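Local coordinates for protein agglutinin (Rhizoctonia solani, PDB 4G9M) that is a fungal lectin of the ricin-type beta-trefoil family that assembles as a domain-swapped dimer and probably binds carbohydrates, at residues B[90-95]-B[99-104]. Sequence-based numbering, arbitrary orientation.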
ATOM      1  N   LEU B  90      10.824  -3.154  -0.959  1.00 18.75           N
ATOM      2  CA  LEU B  90       9.916  -2.083  -0.539  1.00 16.29           C
ATOM      3  C   LEU B  90       8.490  -2.606  -0.385  1.00 16.09           C
ATOM      4  O   LEU B  90       8.157  -3.689  -0.875  1.00 15.17           O
ATOM      5  CB  LEU B  90       9.913  -0.943  -1.573  1.00 16.71           C
ATOM      6  CG  LEU B  90      11.292  -0.435  -2.014  1.00 18.26           C
ATOM      7  CD1 LEU B  90      11.186   0.398  -3.290  1.00 18.62           C
ATOM      8  CD2 LEU B  90      11.938   0.365  -0.901  1.00 19.89           C
ATOM      9  N   ASP B  91       7.667  -1.824   0.307  1.00 17.55           N
ATOM     10  CA  ASP B  91       6.226  -2.027   0.403  1.00 16.00           C
ATOM     11  C   ASP B  91       5.612  -0.722  -0.069  1.00 18.81           C
ATOM     12  O   ASP B  91       6.028   0.350   0.378  1.00 17.77           O
ATOM     13  CB  ASP B  91       5.804  -2.235   1.855  1.00 17.68           C
ATOM     14  CG  ASP B  91       5.980  -3.666   2.338  1.00 23.95           C
ATOM     15  OD1 ASP B  91       5.912  -4.616   1.508  1.00 31.83           O
ATOM     16  OD2 ASP B  91       6.116  -3.841   3.575  1.00 31.41           O
ATOM     17  N   ILE B  92       4.633  -0.786  -0.968  1.00 14.72           N
ATOM     18  CA  ILE B  92       3.984   0.433  -1.444  1.00 18.03           C
ATOM     19  C   ILE B  92       2.662   0.580  -0.680  1.00 19.84           C
ATOM     20  O   ILE B  92       1.760  -0.246  -0.831  1.00 19.32           O
ATOM     21  CB  ILE B  92       3.726   0.371  -2.970  1.00 18.89           C
ATOM     22  CG1 ILE B  92       4.996  -0.064  -3.720  1.00 16.62           C
ATOM     23  CG2 ILE B  92       3.277   1.726  -3.481  1.00 17.96           C
ATOM     24  CD1 ILE B  92       6.225   0.815  -3.396  1.00 17.98           C
ATOM     25  N   VAL B  93       2.560   1.620   0.145  1.00 18.15           N
ATOM     26  CA  VAL B  93       1.451   1.767   1.098  1.00 14.45           C
ATOM     27  C   VAL B  93       0.571   2.953   0.718  1.00 18.87           C
ATOM     28  O   VAL B  93       1.062   4.072   0.593  1.00 19.14           O
ATOM     29  CB  VAL B  93       1.987   2.002   2.551  1.00 17.10           C
ATOM     30  CG1 VAL B  93       0.860   1.970   3.545  1.00 19.29           C
ATOM     31  CG2 VAL B  93       3.046   0.954   2.917  1.00 21.01           C
ATOM     32  N   ALA B  94      -0.725   2.717   0.522  1.00 18.37           N
ATOM     33  CA  ALA B  94      -1.650   3.810   0.188  1.00 16.36           C
ATOM     34  C   ALA B  94      -1.632   4.960   1.205  1.00 20.08           C
ATOM     35  O   ALA B  94      -1.773   4.746   2.407  1.00 18.57           O
ATOM     36  CB  ALA B  94      -3.072   3.273   0.022  1.00 18.35           C
ATOM     37  N   ALA B  95      -1.445   6.186   0.717  1.00 17.34           N
ATOM     38  CA  ALA B  95      -1.390   7.360   1.583  1.00 15.73           C
ATOM     39  C   ALA B  95      -2.560   8.266   1.240  1.00 17.70           C
ATOM     40  O   ALA B  95      -3.222   8.055   0.230  1.00 20.61           O
ATOM     41  CB  ALA B  95      -0.056   8.103   1.416  1.00 17.27           C
ATOM     42  N   PHE B  99       1.254   7.385  -2.619  1.00 18.33           N
ATOM     43  CA  PHE B  99       1.687   6.221  -1.865  1.00 16.95           C
ATOM     44  C   PHE B  99       2.984   6.504  -1.112  1.00 15.59           C
ATOM     45  O   PHE B  99       3.868   7.204  -1.612  1.00 18.34           O
ATOM     46  CB  PHE B  99       1.935   5.038  -2.824  1.00 16.89           C
ATOM     47  CG  PHE B  99       0.689   4.526  -3.529  1.00 17.11           C
ATOM     48  CD1 PHE B  99       0.242   5.109  -4.706  1.00 22.03           C
ATOM     49  CD2 PHE B  99      -0.031   3.466  -2.994  1.00 20.14           C
ATOM     50  CE1 PHE B  99      -0.901   4.637  -5.348  1.00 21.89           C
ATOM     51  CE2 PHE B  99      -1.179   2.997  -3.625  1.00 21.70           C
ATOM     52  CZ  PHE B  99      -1.609   3.584  -4.799  1.00 24.10           C
ATOM     53  N   ALA B 100       3.109   5.938   0.083  1.00 16.72           N
ATOM     54  CA  ALA B 100       4.395   5.889   0.765  1.00 14.13           C
ATOM     55  C   ALA B 100       5.196   4.721   0.217  1.00 18.34           C
ATOM     56  O   ALA B 100       4.632   3.682  -0.150  1.00 18.77           O
ATOM     57  CB  ALA B 100       4.204   5.730   2.267  1.00 15.84           C
ATOM     58  N   ILE B 101       6.512   4.895   0.137  1.00 16.51           N
ATOM     59  CA  ILE B 101       7.393   3.822  -0.312  1.00 16.70           C
ATOM     60  C   ILE B 101       8.278   3.415   0.848  1.00 18.48           C
ATOM     61  O   ILE B 101       9.265   4.085   1.164  1.00 17.12           O
ATOM     62  CB  ILE B 101       8.242   4.249  -1.519  1.00 14.42           C
ATOM     63  CG1 ILE B 101       7.319   4.660  -2.672  1.00 15.99           C
ATOM     64  CG2 ILE B 101       9.160   3.109  -1.942  1.00 16.49           C
ATOM     65  CD1 ILE B 101       8.067   5.350  -3.795  1.00 20.76           C
ATOM     66  N   GLU B 102       7.884   2.328   1.502  1.00 15.68           N
ATOM     67  CA  GLU B 102       8.455   1.900   2.780  1.00 15.81           C
ATOM     68  C   GLU B 102       9.548   0.872   2.562  1.00 16.45           C
ATOM     69  O   GLU B 102       9.413   0.004   1.710  1.00 20.84           O
ATOM     70  CB  GLU B 102       7.370   1.194   3.605  1.00 23.44           C
ATOM     71  CG  GLU B 102       6.880   1.881   4.842  1.00 34.22           C
ATOM     72  CD  GLU B 102       5.835   1.054   5.576  1.00 31.38           C
ATOM     73  OE1 GLU B 102       5.791  -0.181   5.372  1.00 34.11           O
ATOM     74  OE2 GLU B 102       5.057   1.635   6.350  1.00 37.76           O
ATOM     75  N   ALA B 103      10.622   0.931   3.344  1.00 16.92           N
ATOM     76  CA  ALA B 103      11.590  -0.166   3.317  1.00 15.56           C
ATOM     77  C   ALA B 103      10.975  -1.401   3.970  1.00 20.31           C
ATOM     78  O   ALA B 103      10.617  -1.370   5.157  1.00 21.79           O
ATOM     79  CB  ALA B 103      12.878   0.246   4.050  1.00 15.54           C
ATOM     80  N   ALA B 104      10.865  -2.491   3.215  1.00 19.78           N
ATOM     81  CA  ALA B 104      10.119  -3.667   3.663  1.00 22.88           C
ATOM     82  C   ALA B 104      10.700  -4.298   4.924  1.00 20.85           C
ATOM     83  O   ALA B 104       9.968  -4.836   5.748  1.00 24.09           O
ATOM     84  CB  ALA B 104      10.039  -4.694   2.557  1.00 18.91           C
TER
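Strands 90-94 and 99-103 run antiparallel at 155°, joined by four backbone hydrogen bonds in two reciprocal pairs, Asp91 with Glu102 and Val93 with Ala100. They form a beta hairpin in a chain of the ricin-type beta-trefoil family. Ile92 and Ile101, a non-hydrogen-bonded pair, share one face; Leu90 and Phe99 close against them from the two ends. Ile92 and Ile101 lie side by side and point the same way, with CD1 of Ile92 4.0 Å from CG2 of Ile101. That same Ile101 methyl, set anti to its own backbone N, also receives Leu90, whose CD1 approaches it to 3.6 Å. At the turn end the other branch of Ile92 works: its CG2 packs 3.6 Å from CB of Phe99, the two side chains crossing at about a right angle. With CG beside its backbone N (chi1 -65°), the Phe99 ring is carried alongside strand 90-94, one edge near Val93 C and CD2 3.6 Å from CA of Ala94. Phe139 of strand 137-141 meets this ring edge-to-face, and Val58 and Leu60 pack against Leu90, so this side of the hairpin packs on neighbouring strands of the same chain. The second subunit reaches the hairpin too: its Trp51 NE1 donates to Ala94 O, and its backbone bonds to Ile92 and Ala94.

Asp91, Val93, Ala100 and Glu102 occupy the other side. Glu102 extends beyond CG and crosses Val93, putting its carboxylate CD 3.9 Å from Val93 CG2. The Asp91 and Glu102 carboxylates are turned 58° apart, a closeness that would be unfavourable if both were charged; Arg107, a long and weak ion-pair partner of Asp91, may offset it. The nearest oxygens of the two, Asp91 OD2 and Glu102 OE1, are 4.1 Å apart.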